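Local coordinates for protein phosphoribosylaminoimidazole-succinocarboxamide synthase (Pyrococcus horikoshii, PDB 3U55) that catalyses the ATP-dependent joining of L-aspartate to the carboxylate of an aminoimidazole ribonucleotide to form SAICAR, a step of de novo purine biosynthesis, at residues F27-T32 / G74-I79; A50-I55 / K225-R230; L154-I159 / F174-G179; R198-K203 / S207-V212. All coordinates share one frame; numbering follows the deposited sequence.

Contact 1. Residues F27-T32 / G74-I79; sequences FKDDAT and GGNRLI
F27 and N76 hold each other through backbone and side chain, and the ring of F27 runs on to L78. The F27 N-H points almost straight at N76 O (2.9 Å, 173° at the hydrogen). In return the N76 amide, its CG beside the backbone N (chi1 -60°), reaches back so that ND2 gives F27 O a long, weak bond of 3.3 Å. The same ND2 donates to a water, which in turn donates to D29 OD2; that carboxylate also accepts from the backbone of G46 and G44, so the asparagine is joined indirectly to the start of helix 45-62. The phenyl ring lies with its edge to N76 O, CD2 being 3.6 Å from that oxygen, while CE2 meets L78 CG at 3.9 Å with the two side chains running obliquely. Phenylalanine suits this buried place because its flat ring also packs on A50 and S53 of helix 45-62, with L78 beside it on V54. Cutting the ring back to an alanine would probably leave a gap beside L78 CG and against A50 and S53. G75, at phi 62°, takes the second position of a type II' turn from G74 to R77, where glycine is readily accommodated. The turn closes the hairpin of strands 69-72 and 77-81, and F27 ends the neighbouring strand 22-27, paired antiparallel with 77-81 in the four-stranded N-terminal sheet.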
loop_
_atom_site.group_PDB
_atom_site.type_symbol
_atom_site.label_atom_id
_atom_site.label_comp_id
_atom_site.label_asym_id
_atom_site.label_seq_id
_atom_site.Cartn_x
_atom_site.Cartn_y
_atom_site.Cartn_z
ATOM N N PHE A 27 -13.852 12.227 25.040
ATOM C CA PHE A 27 -13.816 13.030 23.818
ATOM C C PHE A 27 -13.619 14.506 24.163
ATOM O O PHE A 27 -14.334 15.052 25.002
ATOM C CB PHE A 27 -15.111 12.851 23.025
ATOM C CG PHE A 27 -15.302 11.466 22.446
ATOM C CD1 PHE A 27 -15.196 11.256 21.078
ATOM C CD2 PHE A 27 -15.611 10.385 23.264
ATOM C CE1 PHE A 27 -15.385 9.987 20.529
ATOM C CE2 PHE A 27 -15.799 9.110 22.730
ATOM C CZ PHE A 27 -15.688 8.912 21.359
ATOM N N LYS A 28 -12.656 15.144 23.504
ATOM C CA LYS A 28 -12.318 16.541 23.778
ATOM C C LYS A 28 -12.776 17.458 22.646
ATOM O O LYS A 28 -13.171 16.987 21.577
ATOM C CB LYS A 28 -10.807 16.689 24.000
ATOM C CG LYS A 28 -10.279 15.964 25.230
ATOM C CD LYS A 28 -8.758 15.981 25.261
ATOM N N ASP A 29 -12.724 18.766 22.886
ATOM C CA ASP A 29 -13.144 19.753 21.888
ATOM C C ASP A 29 -12.040 20.113 20.893
ATOM O O ASP A 29 -12.284 20.847 19.930
ATOM C CB ASP A 29 -13.696 21.011 22.571
ATOM C CG ASP A 29 -15.069 20.788 23.192
ATOM O OD1 ASP A 29 -15.575 21.716 23.862
ATOM O OD2 ASP A 29 -15.649 19.691 23.013
ATOM N N ASP A 30 -10.839 19.585 21.124
ATOM C CA ASP A 30 -9.677 19.833 20.262
ATOM C C ASP A 30 -9.824 19.193 18.888
ATOM O O ASP A 30 -10.302 18.060 18.766
ATOM C CB ASP A 30 -8.392 19.311 20.913
ATOM C CG ASP A 30 -8.084 19.985 22.238
ATOM O OD1 ASP A 30 -7.682 19.271 23.178
ATOM O OD2 ASP A 30 -8.236 21.222 22.339
ATOM N N ALA A 31 -9.398 19.927 17.863
ATOM C CA ALA A 31 -9.345 19.408 16.504
ATOM C C ALA A 31 -7.960 19.615 15.906
ATOM O O ALA A 31 -7.363 20.688 16.049
ATOM C CB ALA A 31 -10.416 20.067 15.634
ATOM N N THR A 32 -7.448 18.573 15.253
ATOM C CA THR A 32 -6.152 18.637 14.576
ATOM C C THR A 32 -6.295 18.173 13.138
ATOM O O THR A 32 -7.108 17.303 12.839
ATOM C CB THR A 32 -5.065 17.765 15.260
ATOM O OG1 THR A 32 -5.549 16.428 15.438
ATOM C CG2 THR A 32 -4.653 18.348 16.608
ATOM N N GLY A 74 -21.137 9.577 31.777
ATOM C CA GLY A 74 -21.507 10.985 31.907
ATOM C C GLY A 74 -20.594 11.935 31.155
ATOM O O GLY A 74 -19.418 11.636 30.925
ATOM N N GLY A 75 -21.137 13.088 30.773
ATOM C CA GLY A 75 -20.390 14.074 29.994
ATOM C C GLY A 75 -19.970 13.526 28.642
ATOM O O GLY A 75 -20.800 13.010 27.894
ATOM N N ASN A 76 -18.678 13.641 28.341
ATOM C CA ASN A 76 -18.110 13.171 27.077
ATOM C C ASN A 76 -17.288 11.898 27.258
ATOM O O ASN A 76 -16.344 11.654 26.500
ATOM C CB ASN A 76 -17.204 14.242 26.472
ATOM C CG ASN A 76 -17.930 15.536 26.173
ATOM O OD1 ASN A 76 -19.159 15.613 26.246
ATOM N ND2 ASN A 76 -17.166 16.565 25.825
ATOM N N ARG A 77 -17.650 11.099 28.258
ATOM C CA ARG A 77 -16.885 9.914 28.647
ATOM C C ARG A 77 -17.618 8.623 28.306
ATOM O O ARG A 77 -18.810 8.476 28.615
ATOM C CB ARG A 77 -16.592 9.934 30.155
ATOM C CG ARG A 77 -15.758 11.108 30.640
ATOM C CD ARG A 77 -15.597 11.065 32.156
ATOM N NE ARG A 77 -16.883 11.145 32.847
ATOM C CZ ARG A 77 -17.427 12.278 33.283
ATOM N NH1 ARG A 77 -16.798 13.431 33.100
ATOM N NH2 ARG A 77 -18.601 12.259 33.897
ATOM N N LEU A 78 -16.902 7.695 27.673
ATOM C CA LEU A 78 -17.405 6.354 27.420
ATOM C C LEU A 78 -16.560 5.371 28.217
ATOM O O LEU A 78 -15.360 5.574 28.389
ATOM C CB LEU A 78 -17.331 5.989 25.929
ATOM C CG LEU A 78 -18.047 6.808 24.848
ATOM C CD1 LEU A 78 -18.239 5.947 23.589
ATOM C CD2 LEU A 78 -19.381 7.336 25.340
ATOM N N ILE A 79 -17.197 4.316 28.712
ATOM C CA ILE A 79 -16.475 3.192 29.289
ATOM C C ILE A 79 -16.313 2.159 28.185
ATOM O O ILE A 79 -17.289 1.765 27.551
ATOM C CB ILE A 79 -17.203 2.570 30.487
ATOM C CG1 ILE A 79 -17.527 3.643 31.533
ATOM C CG2 ILE A 79 -16.335 1.480 31.120
ATOM C CD1 ILE A 79 -18.557 3.208 32.547
HETATM O O HOH W 1 -17.819 18.727 24.317
#

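Contact 2. Residues A50-I55 / K225-R230; sequences AQLSVI and KEIYER
Y228 and L52 make most of this buried contact, with smaller shares from Q51 and I227. The tyrosine's CG stands anti to the backbone N (chi1 179°), which swings the ring across to helix 45-62. There its edge meets Q51: CE2 lies 3.8 Å from Q51 CB, near the ring plane, so the glutamine contributes the aliphatic root of its side chain while its amide lies further out. L52 forks between two partners. Its CD2 sits 4.0 Å from Y228 CA and approaches the ring obliquely, and its CD1 touches I227 CG2 at 3.9 Å, the leucine and isoleucine crossing at about a right angle. The contact is helix-on-helix packing between 45-62 and 220-232: the two segments run roughly parallel, 36° apart, with axes 10.8 Å from each other at closest approach. At such a spacing long side chains, a branched leucine and a large ring, are well suited to bridging the gap. W47 meets the Y228 ring with planes about 50° apart, and I231 adds to the cover of L52. Away from the interface, R230 grips E226 side-on, one turn back along its own helix, with NH2 2.8 Å from OE2.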
loop_
_atom_site.group_PDB
_atom_site.type_symbol
_atom_site.label_atom_id
_atom_site.label_comp_id
_atom_site.label_asym_id
_atom_site.label_seq_id
_atom_site.Cartn_x
_atom_site.Cartn_y
_atom_site.Cartn_z
ATOM N N ALA A 50 -18.800 11.950 21.008
ATOM C CA ALA A 50 -19.108 10.917 22.000
ATOM C C ALA A 50 -20.494 10.312 21.757
ATOM O O ALA A 50 -20.636 9.085 21.688
ATOM C CB ALA A 50 -19.005 11.475 23.412
ATOM N N GLN A 51 -21.497 11.180 21.613
ATOM C CA GLN A 51 -22.887 10.765 21.415
ATOM C C GLN A 51 -23.069 9.970 20.124
ATOM O O GLN A 51 -23.744 8.932 20.110
ATOM C CB GLN A 51 -23.829 11.977 21.409
ATOM C CG GLN A 51 -23.940 12.713 22.735
ATOM C CD GLN A 51 -24.513 11.859 23.851
ATOM O OE1 GLN A 51 -25.580 11.265 23.713
ATOM N NE2 GLN A 51 -23.806 11.806 24.968
ATOM N N LEU A 52 -22.466 10.463 19.047
ATOM C CA LEU A 52 -22.546 9.782 17.755
ATOM C C LEU A 52 -21.817 8.431 17.756
ATOM O O LEU A 52 -22.287 7.467 17.144
ATOM C CB LEU A 52 -22.051 10.695 16.632
ATOM C CG LEU A 52 -22.984 11.873 16.334
ATOM C CD1 LEU A 52 -22.279 12.927 15.497
ATOM C CD2 LEU A 52 -24.275 11.412 15.655
ATOM N N SER A 53 -20.691 8.354 18.462
ATOM C CA SER A 53 -19.975 7.084 18.606
ATOM C C SER A 53 -20.865 6.046 19.285
ATOM O O SER A 53 -20.979 4.916 18.817
ATOM C CB SER A 53 -18.673 7.262 19.394
ATOM O OG SER A 53 -17.687 7.928 18.626
ATOM N N VAL A 54 -21.504 6.451 20.381
ATOM C CA VAL A 54 -22.433 5.588 21.114
ATOM C C VAL A 54 -23.539 5.077 20.194
ATOM O O VAL A 54 -23.810 3.873 20.154
ATOM C CB VAL A 54 -23.023 6.314 22.352
ATOM C CG1 VAL A 54 -24.158 5.515 22.970
ATOM C CG2 VAL A 54 -21.944 6.539 23.384
ATOM N N ILE A 55 -24.158 5.990 19.447
ATOM C CA ILE A 55 -25.209 5.620 18.503
ATOM C C ILE A 55 -24.715 4.555 17.509
ATOM O O ILE A 55 -25.364 3.522 17.322
ATOM C CB ILE A 55 -25.767 6.849 17.748
ATOM C CG1 ILE A 55 -26.589 7.730 18.697
ATOM C CG2 ILE A 55 -26.621 6.410 16.557
ATOM C CD1 ILE A 55 -26.772 9.159 18.224
ATOM N N LYS A 225 -23.659 19.205 14.286
ATOM C CA LYS A 225 -25.022 19.268 14.828
ATOM C C LYS A 225 -26.027 18.719 13.824
ATOM O O LYS A 225 -26.942 17.981 14.197
ATOM C CB LYS A 225 -25.414 20.706 15.181
ATOM C CG LYS A 225 -24.864 21.227 16.497
ATOM C CD LYS A 225 -25.254 22.693 16.681
ATOM C CE LYS A 225 -24.914 23.201 18.067
ATOM N NZ LYS A 225 -25.271 24.639 18.233
ATOM N N GLU A 226 -25.845 19.089 12.557
ATOM C CA GLU A 226 -26.745 18.691 11.477
ATOM C C GLU A 226 -26.771 17.169 11.350
ATOM O O GLU A 226 -27.842 16.571 11.245
ATOM C CB GLU A 226 -26.313 19.338 10.157
ATOM C CG GLU A 226 -27.436 20.051 9.406
ATOM C CD GLU A 226 -28.100 19.184 8.354
ATOM O OE1 GLU A 226 -29.256 18.753 8.571
ATOM O OE2 GLU A 226 -27.468 18.942 7.303
ATOM N N ILE A 227 -25.587 16.556 11.377
ATOM C CA ILE A 227 -25.453 15.097 11.413
ATOM C C ILE A 227 -26.213 14.517 12.601
ATOM O O ILE A 227 -27.020 13.598 12.437
ATOM C CB ILE A 227 -23.958 14.653 11.466
ATOM C CG1 ILE A 227 -23.268 14.903 10.124
ATOM C CG2 ILE A 227 -23.828 13.181 11.875
ATOM C CD1 ILE A 227 -23.746 13.999 8.971
ATOM N N TYR A 228 -25.964 15.069 13.788
ATOM C CA TYR A 228 -26.606 14.598 15.005
ATOM C C TYR A 228 -28.130 14.696 14.905
ATOM O O TYR A 228 -28.840 13.761 15.276
ATOM C CB TYR A 228 -26.086 15.363 16.231
ATOM C CG TYR A 228 -26.734 14.949 17.538
ATOM C CD1 TYR A 228 -27.934 15.529 17.956
ATOM C CD2 TYR A 228 -26.152 13.982 18.358
ATOM C CE1 TYR A 228 -28.543 15.151 19.150
ATOM C CE2 TYR A 228 -26.754 13.601 19.563
ATOM C CZ TYR A 228 -27.946 14.193 19.950
ATOM O OH TYR A 228 -28.555 13.831 21.132
ATOM N N GLU A 229 -28.616 15.833 14.407
ATOM C CA GLU A 229 -30.053 16.088 14.274
ATOM C C GLU A 229 -30.717 15.139 13.287
ATOM O O GLU A 229 -31.797 14.616 13.554
ATOM C CB GLU A 229 -30.314 17.538 13.857
ATOM C CG GLU A 229 -30.083 18.556 14.968
ATOM C CD GLU A 229 -30.172 19.998 14.486
ATOM O OE1 GLU A 229 -30.973 20.279 13.566
ATOM O OE2 GLU A 229 -29.441 20.850 15.033
ATOM N N ARG A 230 -30.064 14.918 12.150
ATOM C CA ARG A 230 -30.573 13.996 11.136
ATOM C C ARG A 230 -30.653 12.559 11.632
ATOM O O ARG A 230 -31.588 11.832 11.284
ATOM C CB ARG A 230 -29.712 14.048 9.883
ATOM C CG ARG A 230 -29.964 15.257 9.035
ATOM C CD ARG A 230 -29.652 14.954 7.603
ATOM N NE ARG A 230 -29.087 16.118 6.943
ATOM C CZ ARG A 230 -28.801 16.181 5.652
ATOM N NH1 ARG A 230 -29.033 15.137 4.862
ATOM N NH2 ARG A 230 -28.286 17.293 5.150
#

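Contact 3. Residues L154-I159 / F174-G179; sequences LKVNEI and FKLEFG
The F174 ring pushes its far end against N157 and V156, with CZ only 3.6 Å from N157 CA. Its CG stands between the backbone N and the carbonyl carbon (chi1 61°), a rotamer that directs the ring from the strand toward the helix. N157 borders one edge: CB lies in the ring plane 3.7 Å from CE2, and OD1 comes to 3.3 Å from the same carbon, the amide turned 34° from the ring. The positive rim of an aromatic ring suits a carbonyl oxygen, but the polar partner of this buried OD1 is N94, whose ND2 donates to it. V156 approaches obliquely from the adjacent helix position, CG1 meeting F174 CE1 at 3.8 Å and L176 CD1 at 4.2 Å. This is helix-on-sheet packing in an alpha+beta fold, helix 143-165 lying on the large antiparallel sheet, 138° from the direction of 174-176. A valine, short and apolar, suits the helix side because F174 and L176 reach up to it from the strand. F178 extends the row to I149 and I152, and V92 of the neighbouring strand packs on both F174 and N157. On another side of the helix, L154 packs on Y134 of the second subunit.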
loop_
_atom_site.group_PDB
_atom_site.type_symbol
_atom_site.label_atom_id
_atom_site.label_comp_id
_atom_site.label_asym_id
_atom_site.label_seq_id
_atom_site.Cartn_x
_atom_site.Cartn_y
_atom_site.Cartn_z
ATOM N N LEU A 154 -15.745 -4.373 6.161
ATOM C CA LEU A 154 -16.690 -4.374 5.042
ATOM C C LEU A 154 -18.140 -4.560 5.484
ATOM O O LEU A 154 -19.043 -3.968 4.894
ATOM C CB LEU A 154 -16.296 -5.420 3.989
ATOM C CG LEU A 154 -15.078 -5.055 3.136
ATOM C CD1 LEU A 154 -14.650 -6.239 2.279
ATOM C CD2 LEU A 154 -15.345 -3.824 2.264
ATOM N N LYS A 155 -18.367 -5.384 6.510
ATOM C CA LYS A 155 -19.713 -5.526 7.079
ATOM C C LYS A 155 -20.169 -4.221 7.749
ATOM O O LYS A 155 -21.285 -3.747 7.503
ATOM C CB LYS A 155 -19.787 -6.710 8.053
ATOM C CG LYS A 155 -21.146 -6.852 8.729
ATOM C CD LYS A 155 -21.277 -8.132 9.536
ATOM C CE LYS A 155 -22.579 -8.090 10.338
ATOM N NZ LYS A 155 -22.765 -9.314 11.172
ATOM N N VAL A 156 -19.299 -3.647 8.581
ATOM C CA VAL A 156 -19.530 -2.328 9.188
ATOM C C VAL A 156 -19.909 -1.311 8.118
ATOM O O VAL A 156 -20.876 -0.552 8.278
ATOM C CB VAL A 156 -18.285 -1.834 9.971
ATOM C CG1 VAL A 156 -18.426 -0.354 10.370
ATOM C CG2 VAL A 156 -18.046 -2.722 11.211
ATOM N N ASN A 157 -19.149 -1.304 7.026
ATOM C CA ASN A 157 -19.447 -0.416 5.907
ATOM C C ASN A 157 -20.886 -0.575 5.427
ATOM O O ASN A 157 -21.597 0.415 5.324
ATOM C CB ASN A 157 -18.463 -0.629 4.765
ATOM C CG ASN A 157 -18.659 0.368 3.621
ATOM O OD1 ASN A 157 -18.879 1.563 3.839
ATOM N ND2 ASN A 157 -18.574 -0.131 2.393
ATOM N N GLU A 158 -21.312 -1.811 5.164
ATOM C CA GLU A 158 -22.678 -2.063 4.679
ATOM C C GLU A 158 -23.740 -1.525 5.641
ATOM O O GLU A 158 -24.671 -0.835 5.217
ATOM C CB GLU A 158 -22.903 -3.556 4.398
ATOM C CG GLU A 158 -22.126 -4.099 3.197
ATOM C CD GLU A 158 -22.401 -3.336 1.906
ATOM O OE1 GLU A 158 -21.453 -2.729 1.351
ATOM O OE2 GLU A 158 -23.566 -3.329 1.453
ATOM N N ILE A 159 -23.587 -1.839 6.926
ATOM C CA ILE A 159 -24.519 -1.402 7.972
ATOM C C ILE A 159 -24.608 0.119 8.071
ATOM O O ILE A 159 -25.712 0.678 8.076
ATOM C CB ILE A 159 -24.135 -1.969 9.365
ATOM C CG1 ILE A 159 -24.146 -3.502 9.342
ATOM C CG2 ILE A 159 -25.072 -1.422 10.454
ATOM C CD1 ILE A 159 -23.142 -4.146 10.302
ATOM N N PHE A 174 -14.528 5.975 5.868
ATOM C CA PHE A 174 -14.369 6.029 7.326
ATOM C C PHE A 174 -13.133 5.257 7.756
ATOM O O PHE A 174 -12.630 4.410 7.009
ATOM C CB PHE A 174 -15.627 5.528 8.070
ATOM C CG PHE A 174 -15.979 4.099 7.785
ATOM C CD1 PHE A 174 -15.593 3.090 8.658
ATOM C CD2 PHE A 174 -16.695 3.756 6.639
ATOM C CE1 PHE A 174 -15.909 1.755 8.405
ATOM C CE2 PHE A 174 -17.026 2.419 6.376
ATOM C CZ PHE A 174 -16.622 1.413 7.263
ATOM N N LYS A 175 -12.652 5.565 8.956
ATOM C CA LYS A 175 -11.443 4.957 9.499
ATOM C C LYS A 175 -11.765 4.199 10.782
ATOM O O LYS A 175 -12.405 4.744 11.690
ATOM C CB LYS A 175 -10.399 6.039 9.768
ATOM C CG LYS A 175 -9.028 5.511 10.160
ATOM N N LEU A 176 -11.324 2.944 10.839
ATOM C CA LEU A 176 -11.501 2.108 12.026
ATOM C C LEU A 176 -10.179 1.694 12.656
ATOM O O LEU A 176 -9.142 1.634 11.989
ATOM C CB LEU A 176 -12.281 0.834 11.685
ATOM C CG LEU A 176 -13.681 0.927 11.069
ATOM C CD1 LEU A 176 -14.203 -0.482 10.799
ATOM C CD2 LEU A 176 -14.668 1.717 11.928
ATOM N N GLU A 177 -10.234 1.396 13.950
ATOM C CA GLU A 177 -9.134 0.724 14.637
ATOM C C GLU A 177 -9.708 -0.503 15.335
ATOM O O GLU A 177 -10.900 -0.559 15.616
ATOM C CB GLU A 177 -8.451 1.664 15.636
ATOM C CG GLU A 177 -7.929 2.956 15.001
ATOM C CD GLU A 177 -6.991 3.742 15.908
ATOM O OE1 GLU A 177 -6.607 3.231 16.981
ATOM O OE2 GLU A 177 -6.628 4.873 15.531
ATOM N N PHE A 178 -8.850 -1.484 15.588
ATOM C CA PHE A 178 -9.247 -2.760 16.162
ATOM C C PHE A 178 -8.228 -3.195 17.197
ATOM O O PHE A 178 -7.062 -2.787 17.156
ATOM C CB PHE A 178 -9.283 -3.846 15.089
ATOM C CG PHE A 178 -10.367 -3.665 14.055
ATOM C CD1 PHE A 178 -11.610 -4.266 14.221
ATOM C CD2 PHE A 178 -10.124 -2.921 12.903
ATOM C CE1 PHE A 178 -12.608 -4.117 13.262
ATOM C CE2 PHE A 178 -11.112 -2.765 11.936
ATOM C CZ PHE A 178 -12.357 -3.368 12.117
ATOM N N GLY A 179 -8.673 -4.057 18.100
ATOM C CA GLY A 179 -7.787 -4.711 19.050
ATOM C C GLY A 179 -8.299 -6.114 19.309
ATOM O O GLY A 179 -9.374 -6.498 18.833
#

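Contact 4. Residues R198-K203 / S207-V212; sequences RFWDAK and SLDKDV. With SO4 (sulfate ion), chain B; SO4 (sulfate ion), chain C.
W200 and S207 form a single beta bridge, their CA atoms 4.7 Å apart, beside which L208 N donates to F199 O at 2.8 Å. Next along, the D209 side chain takes over: its OD1 uses the anti lone pair to accept from F199 N (2.8 Å). CG of D209 lies between its backbone N and carbonyl carbon (chi1 55°), which also lets OD2 take the capping bond from D211 N ahead of helix 211-214. Aspartate suits the place, its two oxygens accepting from two backbone N-H groups. R198, extended from CG to NE, lays NE against D211 OD2 in a salt bridge of 2.8 Å, the acceptor lying at the guanidinium edge and the two planes 43° apart; D211 OD1 pairs with R214, and R198 NH1 with D173. NH1 also reaches O2 of a sulfate, probably from the crystallisation liquor, at 3.1 Å; R93 and S99 bind this ion too, perhaps marking a phosphate site. A leucine in place of this arginine would probably leave D211 OD2 and D173 without this partner, and the sulfate less firmly held. K210 NZ binds O1 of a second sulfate at 2.8 Å. One water accepts from W200 NE1 and S207 OG, itself hydrogen-bonded to K217 NZ, and donates to D209 OD1 and D211 OD2. Strand 169-180 flanks R198, F199 and W200, helix 220-232 packs I227 on F199 and L208, and its R230 pairs with D201.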
loop_
_atom_site.group_PDB
_atom_site.type_symbol
_atom_site.label_atom_id
_atom_site.label_comp_id
_atom_site.label_asym_id
_atom_site.label_seq_id
_atom_site.Cartn_x
_atom_site.Cartn_y
_atom_site.Cartn_z
ATOM N N ARG A 198 -16.081 10.437 6.456
ATOM C CA ARG A 198 -16.594 11.465 5.557
ATOM C C ARG A 198 -18.076 11.228 5.304
ATOM O O ARG A 198 -18.486 10.140 4.881
ATOM C CB ARG A 198 -15.792 11.543 4.255
ATOM C CG ARG A 198 -14.468 12.255 4.426
ATOM C CD ARG A 198 -13.721 12.410 3.109
ATOM N NE ARG A 198 -12.461 13.129 3.316
ATOM C CZ ARG A 198 -11.299 12.542 3.607
ATOM N NH1 ARG A 198 -11.216 11.221 3.706
ATOM N NH2 ARG A 198 -10.210 13.274 3.785
ATOM N N PHE A 199 -18.872 12.251 5.619
ATOM C CA PHE A 199 -20.326 12.237 5.470
ATOM C C PHE A 199 -20.732 13.366 4.523
ATOM O O PHE A 199 -20.424 14.521 4.792
ATOM C CB PHE A 199 -21.018 12.528 6.811
ATOM C CG PHE A 199 -20.790 11.504 7.902
ATOM C CD1 PHE A 199 -20.905 10.134 7.663
ATOM C CD2 PHE A 199 -20.537 11.933 9.202
ATOM C CE1 PHE A 199 -20.738 9.213 8.700
ATOM C CE2 PHE A 199 -20.365 11.018 10.247
ATOM C CZ PHE A 199 -20.466 9.657 9.996
ATOM N N TRP A 200 -21.424 13.043 3.429
ATOM C CA TRP A 200 -21.937 14.067 2.504
ATOM C C TRP A 200 -23.461 14.073 2.506
ATOM O O TRP A 200 -24.089 13.014 2.550
ATOM C CB TRP A 200 -21.452 13.810 1.073
ATOM C CG TRP A 200 -19.990 14.046 0.818
ATOM C CD1 TRP A 200 -19.038 14.441 1.721
ATOM C CD2 TRP A 200 -19.304 13.858 -0.429
ATOM N NE1 TRP A 200 -17.812 14.524 1.110
ATOM C CE2 TRP A 200 -17.944 14.175 -0.209
ATOM C CE3 TRP A 200 -19.707 13.454 -1.708
ATOM C CZ2 TRP A 200 -16.984 14.098 -1.220
ATOM C CZ3 TRP A 200 -18.749 13.385 -2.720
ATOM C CH2 TRP A 200 -17.405 13.704 -2.467
ATOM N N ASP A 201 -24.065 15.259 2.443
ATOM C CA ASP A 201 -25.517 15.330 2.269
ATOM C C ASP A 201 -25.886 14.675 0.936
ATOM O O ASP A 201 -25.232 14.923 -0.071
ATOM C CB ASP A 201 -26.016 16.776 2.302
ATOM C CG ASP A 201 -27.494 16.881 1.958
ATOM O OD1 ASP A 201 -28.319 16.375 2.735
ATOM O OD2 ASP A 201 -27.823 17.446 0.902
ATOM N N ALA A 202 -26.918 13.833 0.936
ATOM C CA ALA A 202 -27.305 13.102 -0.280
ATOM C C ALA A 202 -27.805 14.031 -1.384
ATOM O O ALA A 202 -27.546 13.797 -2.564
ATOM C CB ALA A 202 -28.350 12.033 0.030
ATOM N N LYS A 203 -28.512 15.086 -0.990
ATOM C CA LYS A 203 -29.045 16.053 -1.946
ATOM C C LYS A 203 -27.950 16.965 -2.520
ATOM O O LYS A 203 -27.792 17.058 -3.735
ATOM C CB LYS A 203 -30.166 16.874 -1.299
ATOM C CG LYS A 203 -31.023 17.642 -2.291
ATOM N N SER A 207 -20.029 18.536 2.600
ATOM C CA SER A 207 -19.381 17.841 3.712
ATOM C C SER A 207 -20.057 18.153 5.033
ATOM O O SER A 207 -20.314 19.317 5.351
ATOM C CB SER A 207 -17.902 18.226 3.793
ATOM O OG SER A 207 -17.177 17.751 2.669
ATOM N N LEU A 208 -20.350 17.102 5.792
ATOM C CA LEU A 208 -20.873 17.243 7.141
ATOM C C LEU A 208 -19.950 16.461 8.077
ATOM O O LEU A 208 -20.373 15.526 8.755
ATOM C CB LEU A 208 -22.311 16.725 7.206
ATOM C CG LEU A 208 -23.371 17.494 6.405
ATOM C CD1 LEU A 208 -24.688 16.730 6.365
ATOM C CD2 LEU A 208 -23.570 18.896 6.982
ATOM N N ASP A 209 -18.681 16.868 8.085
ATOM C CA ASP A 209 -17.605 16.131 8.740
ATOM C C ASP A 209 -16.384 17.020 8.951
ATOM O O ASP A 209 -16.441 18.237 8.743
ATOM C CB ASP A 209 -17.220 14.902 7.900
ATOM C CG ASP A 209 -16.856 15.263 6.461
ATOM O OD1 ASP A 209 -17.245 14.520 5.537
ATOM O OD2 ASP A 209 -16.188 16.295 6.251
ATOM N N LYS A 210 -15.276 16.397 9.345
ATOM C CA LYS A 210 -14.029 17.105 9.619
ATOM C C LYS A 210 -13.454 17.902 8.429
ATOM O O LYS A 210 -12.645 18.805 8.635
ATOM C CB LYS A 210 -12.992 16.117 10.158
ATOM C CG LYS A 210 -11.843 16.750 10.928
ATOM C CD LYS A 210 -10.868 15.669 11.356
ATOM C CE LYS A 210 -9.689 16.244 12.081
ATOM N NZ LYS A 210 -8.696 15.190 12.458
ATOM N N ASP A 211 -13.865 17.580 7.202
ATOM C CA ASP A 211 -13.406 18.329 6.014
ATOM C C ASP A 211 -13.842 19.802 6.045
ATOM O O ASP A 211 -13.221 20.655 5.405
ATOM C CB ASP A 211 -13.869 17.668 4.709
ATOM C CG ASP A 211 -12.952 16.529 4.258
ATOM O OD1 ASP A 211 -11.808 16.416 4.751
ATOM O OD2 ASP A 211 -13.375 15.755 3.378
ATOM N N VAL A 212 -14.906 20.085 6.791
ATOM C CA VAL A 212 -15.376 21.453 7.020
ATOM C C VAL A 212 -14.304 22.255 7.768
ATOM O O VAL A 212 -14.098 23.436 7.488
ATOM C CB VAL A 212 -16.730 21.449 7.777
ATOM C CG1 VAL A 212 -17.101 22.844 8.292
ATOM C CG2 VAL A 212 -17.827 20.918 6.866
HETATM S S SO4 B . -7.556 10.388 4.004
HETATM O O1 SO4 B . -8.312 10.290 2.768
HETATM O O2 SO4 B . -8.413 10.850 5.091
HETATM O O3 SO4 B . -7.006 9.066 4.303
HETATM O O4 SO4 B . -6.473 11.349 3.837
HETATM S S SO4 C . -5.983 14.575 9.526
HETATM O O1 SO4 C . -7.229 15.059 10.109
HETATM O O2 SO4 C . -4.933 14.633 10.537
HETATM O O3 SO4 C . -6.172 13.195 9.087
HETATM O O4 SO4 C . -5.618 15.421 8.391
HETATM O O HOH W 2 -16.114 15.306 3.234
#

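Overall arrangement
From the N terminus, contact 1 closes the first loop, bringing the end of strand 22-27 to the turn before strand 77-81. Helix 45-62 lies within that loop, and its pairing with helix 220-232 in contact 2 closes a far longer one, so contacts 1 and 2 cross. Contacts 3 and 4 follow in series, both nested inside the loop of contact 2. Contact 3 sets helix 143-165 against the large sheet; contact 4 closes a short loop, folding 207-212, which leads into helix 211-214, back on strand 197-201, the neighbour of 169-180. Contact 2 touches contacts 1 and 4, and K210 reaches T32 directly. Contact 3 touches none of the others, but shares the large sheet with contact 4.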